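Local structure of arylmalonate decarboxylase (Bordetella bronchiseptica, 3IXL) at residues G183-I197 against V200-P213. The protein catalyses the decarboxylation of 2-aryl-2-methylmalonates to 2-arylpropionates and carbon dioxide, protonating the product enantioselectively. The protein carries 2 engineered substitutions. Residues are numbered along the deposited sequence; the frame is centred on the assembly and turned at random.
Sequences GILLSSGGLLTLDAI and VERRLGVPVVSSSP. Engineered in segment 183-197: Ser-188 (natural residue Cys). With PAC (2-phenylacetic acid), chain C.
Gly-183 passes its CA against Val-206 CB where strand 183-187 comes alongside strand 208-210, parallel to it and at the edge of the sheet; with helix 196-204 between them they form a beta-alpha-beta unit. Ile-184 bonds the neighbouring strand through both its N and its O, N to Pro-207 O and O to Val-209 N, the latter nearly straight at 167°. Its CD1 meets Val-200 CG1 tip to tip and lies 3.6 Å from Leu-204 CD1, whose side chain crosses at about a right angle. Leu-186 N and O continue the ladder to Val-209 O and Ser-211 N. Ser-188, engineered from cysteine, gives its backbone N to Ser-211 OG (2.8 Å), a hydroxyl that also bonds Thr-75; its own OG accepts from Gly-190 N in an ST turn. Gly-189 N points straight at O1 of 2-phenylacetic acid, 2.8 Å away at 179°. Beyond the turn, Thr-193 OG1, lying between its backbone N and carbonyl carbon (chi1 66°), hydrogen-bonds Ser-210 OG at 2.7 Å. One water links this Ser-210 hydroxyl with Ser-188 O and Ser-212 N. Leu-194 CD2 slides past Pro-213 CG, and Ile-197 CD1 presses on Ser-210 CB. Glu-201 OE2 receives Val-208 N through its anti lone pair. The bonds to Ser-188 N and O are consistent with the turn from Ser-188 to Leu-191 holding the Gly-189 amide toward the ligand, where with Thr-75, Ser-76 and Tyr-126 it would be expected to favour the carboxylate charge.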
# COMPACT_ATOMS: atom_id res chain seq x y z
N GLY A 183 -4.90 -13.16 -9.16
CA GLY A 183 -5.01 -11.71 -9.11
C GLY A 183 -3.66 -11.06 -9.24
O GLY A 183 -2.65 -11.73 -9.44
N ILE A 184 -3.66 -9.74 -9.11
CA ILE A 184 -2.47 -8.94 -9.35
C ILE A 184 -2.24 -8.01 -8.16
O ILE A 184 -3.19 -7.37 -7.68
CB ILE A 184 -2.62 -8.11 -10.65
CG1 ILE A 184 -2.84 -9.04 -11.86
CG2 ILE A 184 -1.39 -7.20 -10.88
CD1 ILE A 184 -3.46 -8.36 -13.07
N LEU A 185 -1.00 -7.94 -7.71
CA LEU A 185 -0.59 -6.90 -6.76
C LEU A 185 0.16 -5.82 -7.53
O LEU A 185 1.20 -6.09 -8.13
CB LEU A 185 0.30 -7.48 -5.65
CG LEU A 185 0.91 -6.45 -4.69
CD1 LEU A 185 -0.17 -5.69 -3.93
CD2 LEU A 185 1.86 -7.15 -3.72
N LEU A 186 -0.39 -4.61 -7.52
CA LEU A 186 0.25 -3.44 -8.09
C LEU A 186 0.89 -2.69 -6.93
O LEU A 186 0.21 -2.03 -6.13
CB LEU A 186 -0.79 -2.60 -8.85
CG LEU A 186 -0.38 -1.28 -9.50
CD1 LEU A 186 0.84 -1.42 -10.43
CD2 LEU A 186 -1.58 -0.76 -10.28
N SER A 187 2.20 -2.83 -6.81
CA SER A 187 2.89 -2.41 -5.60
C SER A 187 3.68 -1.12 -5.76
O SER A 187 4.48 -0.97 -6.69
CB SER A 187 3.78 -3.53 -5.05
OG SER A 187 4.16 -3.25 -3.70
N SER A 188 3.40 -0.23 -4.82
CA SER A 188 4.05 1.06 -4.53
C SER A 188 2.98 2.10 -4.32
O SER A 188 2.20 2.39 -5.23
CB SER A 188 5.04 1.57 -5.57
OG SER A 188 5.59 2.79 -5.09
N GLY A 189 2.99 2.67 -3.12
CA GLY A 189 2.07 3.72 -2.75
C GLY A 189 2.42 5.04 -3.38
O GLY A 189 1.74 6.04 -3.14
N GLY A 190 3.46 5.07 -4.20
CA GLY A 190 3.86 6.30 -4.90
C GLY A 190 3.21 6.42 -6.26
O GLY A 190 3.27 7.48 -6.88
N LEU A 191 2.58 5.35 -6.70
CA LEU A 191 1.91 5.30 -7.99
C LEU A 191 0.49 5.82 -7.89
O LEU A 191 -0.19 5.62 -6.87
CB LEU A 191 1.89 3.86 -8.51
CG LEU A 191 3.25 3.21 -8.76
CD1 LEU A 191 3.07 1.73 -9.06
CD2 LEU A 191 3.99 3.90 -9.90
N LEU A 192 0.04 6.48 -8.95
CA LEU A 192 -1.34 6.96 -9.05
C LEU A 192 -2.10 5.98 -9.91
O LEU A 192 -2.06 6.02 -11.14
CB LEU A 192 -1.38 8.39 -9.60
CG LEU A 192 -0.75 9.43 -8.66
CD1 LEU A 192 -0.44 10.74 -9.38
CD2 LEU A 192 -1.63 9.68 -7.43
N THR A 193 -2.80 5.07 -9.23
CA THR A 193 -3.32 3.86 -9.85
C THR A 193 -4.84 3.79 -9.98
O THR A 193 -5.36 2.81 -10.50
CB THR A 193 -2.91 2.61 -9.03
OG1 THR A 193 -3.54 2.65 -7.74
CG2 THR A 193 -1.39 2.55 -8.86
N LEU A 194 -5.56 4.81 -9.48
CA LEU A 194 -7.01 4.68 -9.38
C LEU A 194 -7.74 4.46 -10.70
O LEU A 194 -8.75 3.75 -10.74
CB LEU A 194 -7.63 5.86 -8.60
CG LEU A 194 -7.41 5.86 -7.08
CD1 LEU A 194 -8.02 7.11 -6.49
CD2 LEU A 194 -8.01 4.64 -6.43
N ASP A 195 -7.25 5.06 -11.78
CA ASP A 195 -7.88 4.87 -13.09
C ASP A 195 -7.42 3.58 -13.76
O ASP A 195 -8.12 3.03 -14.61
CB ASP A 195 -7.63 6.07 -14.00
CG ASP A 195 -8.38 7.32 -13.56
OD1 ASP A 195 -9.42 7.20 -12.90
OD2 ASP A 195 -7.92 8.42 -13.90
N ALA A 196 -6.26 3.07 -13.35
CA ALA A 196 -5.73 1.82 -13.91
C ALA A 196 -6.48 0.59 -13.42
O ALA A 196 -6.75 -0.33 -14.20
CB ALA A 196 -4.24 1.68 -13.61
N ILE A 197 -6.82 0.57 -12.13
CA ILE A 197 -7.40 -0.61 -11.50
C ILE A 197 -8.67 -1.13 -12.20
O ILE A 197 -8.70 -2.30 -12.59
CB ILE A 197 -7.67 -0.40 -9.98
CG1 ILE A 197 -6.36 -0.14 -9.23
CG2 ILE A 197 -8.41 -1.60 -9.38
CD1 ILE A 197 -6.58 0.50 -7.86
N VAL A 200 -7.81 -2.67 -15.67
CA VAL A 200 -7.17 -3.98 -15.60
C VAL A 200 -8.18 -5.07 -15.23
O VAL A 200 -8.20 -6.13 -15.85
CB VAL A 200 -6.00 -4.00 -14.59
CG1 VAL A 200 -5.42 -5.39 -14.46
CG2 VAL A 200 -4.91 -3.03 -15.02
N GLU A 201 -9.01 -4.80 -14.22
CA GLU A 201 -10.02 -5.78 -13.79
C GLU A 201 -11.02 -6.10 -14.90
O GLU A 201 -11.39 -7.26 -15.08
CB GLU A 201 -10.72 -5.30 -12.51
CG GLU A 201 -9.79 -5.32 -11.29
CD GLU A 201 -10.48 -5.00 -9.97
OE1 GLU A 201 -11.61 -4.46 -9.98
OE2 GLU A 201 -9.85 -5.27 -8.92
N ARG A 202 -11.42 -5.07 -15.65
CA ARG A 202 -12.33 -5.22 -16.80
C ARG A 202 -11.70 -6.13 -17.86
O ARG A 202 -12.34 -7.07 -18.36
CB ARG A 202 -12.63 -3.85 -17.42
CG ARG A 202 -13.59 -3.88 -18.61
CD ARG A 202 -13.58 -2.54 -19.37
NE ARG A 202 -12.36 -2.31 -20.15
CZ ARG A 202 -12.12 -2.81 -21.36
NH1 ARG A 202 -13.01 -3.61 -21.94
NH2 ARG A 202 -10.98 -2.53 -21.98
N ARG A 203 -10.46 -5.84 -18.21
CA ARG A 203 -9.79 -6.56 -19.30
C ARG A 203 -9.42 -7.99 -18.96
O ARG A 203 -9.50 -8.88 -19.82
CB ARG A 203 -8.56 -5.80 -19.77
CG ARG A 203 -8.87 -4.54 -20.54
CD ARG A 203 -7.60 -3.86 -21.03
NE ARG A 203 -6.73 -4.77 -21.76
CZ ARG A 203 -5.52 -4.46 -22.22
NH1 ARG A 203 -5.03 -3.24 -22.03
NH2 ARG A 203 -4.80 -5.37 -22.87
N LEU A 204 -9.01 -8.24 -17.72
CA LEU A 204 -8.48 -9.54 -17.34
C LEU A 204 -9.44 -10.43 -16.57
O LEU A 204 -9.27 -11.65 -16.56
CB LEU A 204 -7.17 -9.38 -16.57
CG LEU A 204 -6.06 -8.60 -17.26
CD1 LEU A 204 -4.82 -8.53 -16.39
CD2 LEU A 204 -5.72 -9.23 -18.62
N GLY A 205 -10.42 -9.83 -15.90
CA GLY A 205 -11.39 -10.60 -15.12
C GLY A 205 -10.81 -11.17 -13.83
O GLY A 205 -11.35 -12.13 -13.27
N VAL A 206 -9.70 -10.59 -13.37
CA VAL A 206 -9.13 -10.93 -12.07
C VAL A 206 -8.99 -9.64 -11.26
O VAL A 206 -8.91 -8.55 -11.84
CB VAL A 206 -7.75 -11.65 -12.18
CG1 VAL A 206 -7.88 -12.96 -12.98
CG2 VAL A 206 -6.69 -10.74 -12.80
N PRO A 207 -9.01 -9.75 -9.92
CA PRO A 207 -8.89 -8.55 -9.09
C PRO A 207 -7.47 -8.00 -9.02
O PRO A 207 -6.50 -8.76 -9.15
CB PRO A 207 -9.36 -9.03 -7.71
CG PRO A 207 -9.03 -10.47 -7.70
CD PRO A 207 -9.17 -10.97 -9.11
N VAL A 208 -7.38 -6.70 -8.80
CA VAL A 208 -6.11 -6.00 -8.56
C VAL A 208 -6.13 -5.39 -7.16
O VAL A 208 -7.09 -4.70 -6.79
CB VAL A 208 -5.88 -4.85 -9.57
CG1 VAL A 208 -4.58 -4.11 -9.27
CG2 VAL A 208 -5.87 -5.40 -10.98
N VAL A 209 -5.06 -5.62 -6.42
CA VAL A 209 -4.85 -4.93 -5.15
C VAL A 209 -3.69 -3.97 -5.37
O VAL A 209 -2.61 -4.40 -5.76
CB VAL A 209 -4.56 -5.90 -3.99
CG1 VAL A 209 -4.19 -5.14 -2.70
CG2 VAL A 209 -5.78 -6.78 -3.72
N SER A 210 -3.93 -2.69 -5.13
CA SER A 210 -2.93 -1.65 -5.37
C SER A 210 -2.54 -1.03 -4.04
O SER A 210 -3.42 -0.76 -3.21
CB SER A 210 -3.50 -0.59 -6.32
OG SER A 210 -2.56 0.43 -6.55
N SER A 211 -1.25 -0.78 -3.84
CA SER A 211 -0.72 -0.30 -2.55
C SER A 211 -1.48 0.89 -1.92
O SER A 211 -1.96 0.79 -0.79
CB SER A 211 0.75 0.09 -2.68
OG SER A 211 1.58 -1.03 -2.82
N SER A 212 -1.54 2.01 -2.62
CA SER A 212 -2.13 3.21 -2.02
C SER A 212 -3.62 3.02 -1.71
O SER A 212 -4.05 3.20 -0.58
CB SER A 212 -1.86 4.45 -2.88
OG SER A 212 -2.29 5.61 -2.21
N PRO A 213 -4.42 2.63 -2.72
CA PRO A 213 -5.84 2.40 -2.43
C PRO A 213 -6.06 1.35 -1.34
O PRO A 213 -6.91 1.55 -0.46
CB PRO A 213 -6.40 1.96 -3.79
CG PRO A 213 -5.46 2.60 -4.78
CD PRO A 213 -4.12 2.45 -4.15
C1 PAC C . 6.10 1.81 -1.40
C2 PAC C . 6.90 3.08 -1.64
C1' PAC C . 6.23 4.43 -1.62
C2' PAC C . 6.84 5.42 -2.41
C3' PAC C . 6.32 6.71 -2.46
C4' PAC C . 5.19 7.03 -1.72
C5' PAC C . 4.57 6.05 -0.93
C6' PAC C . 5.09 4.75 -0.87
O1 PAC C . 4.85 1.81 -1.22
O2 PAC C . 6.78 0.74 -1.39
O HOH W 1 -0.64 2.21 -5.28
O HOH W 2 0.19 6.06 -0.91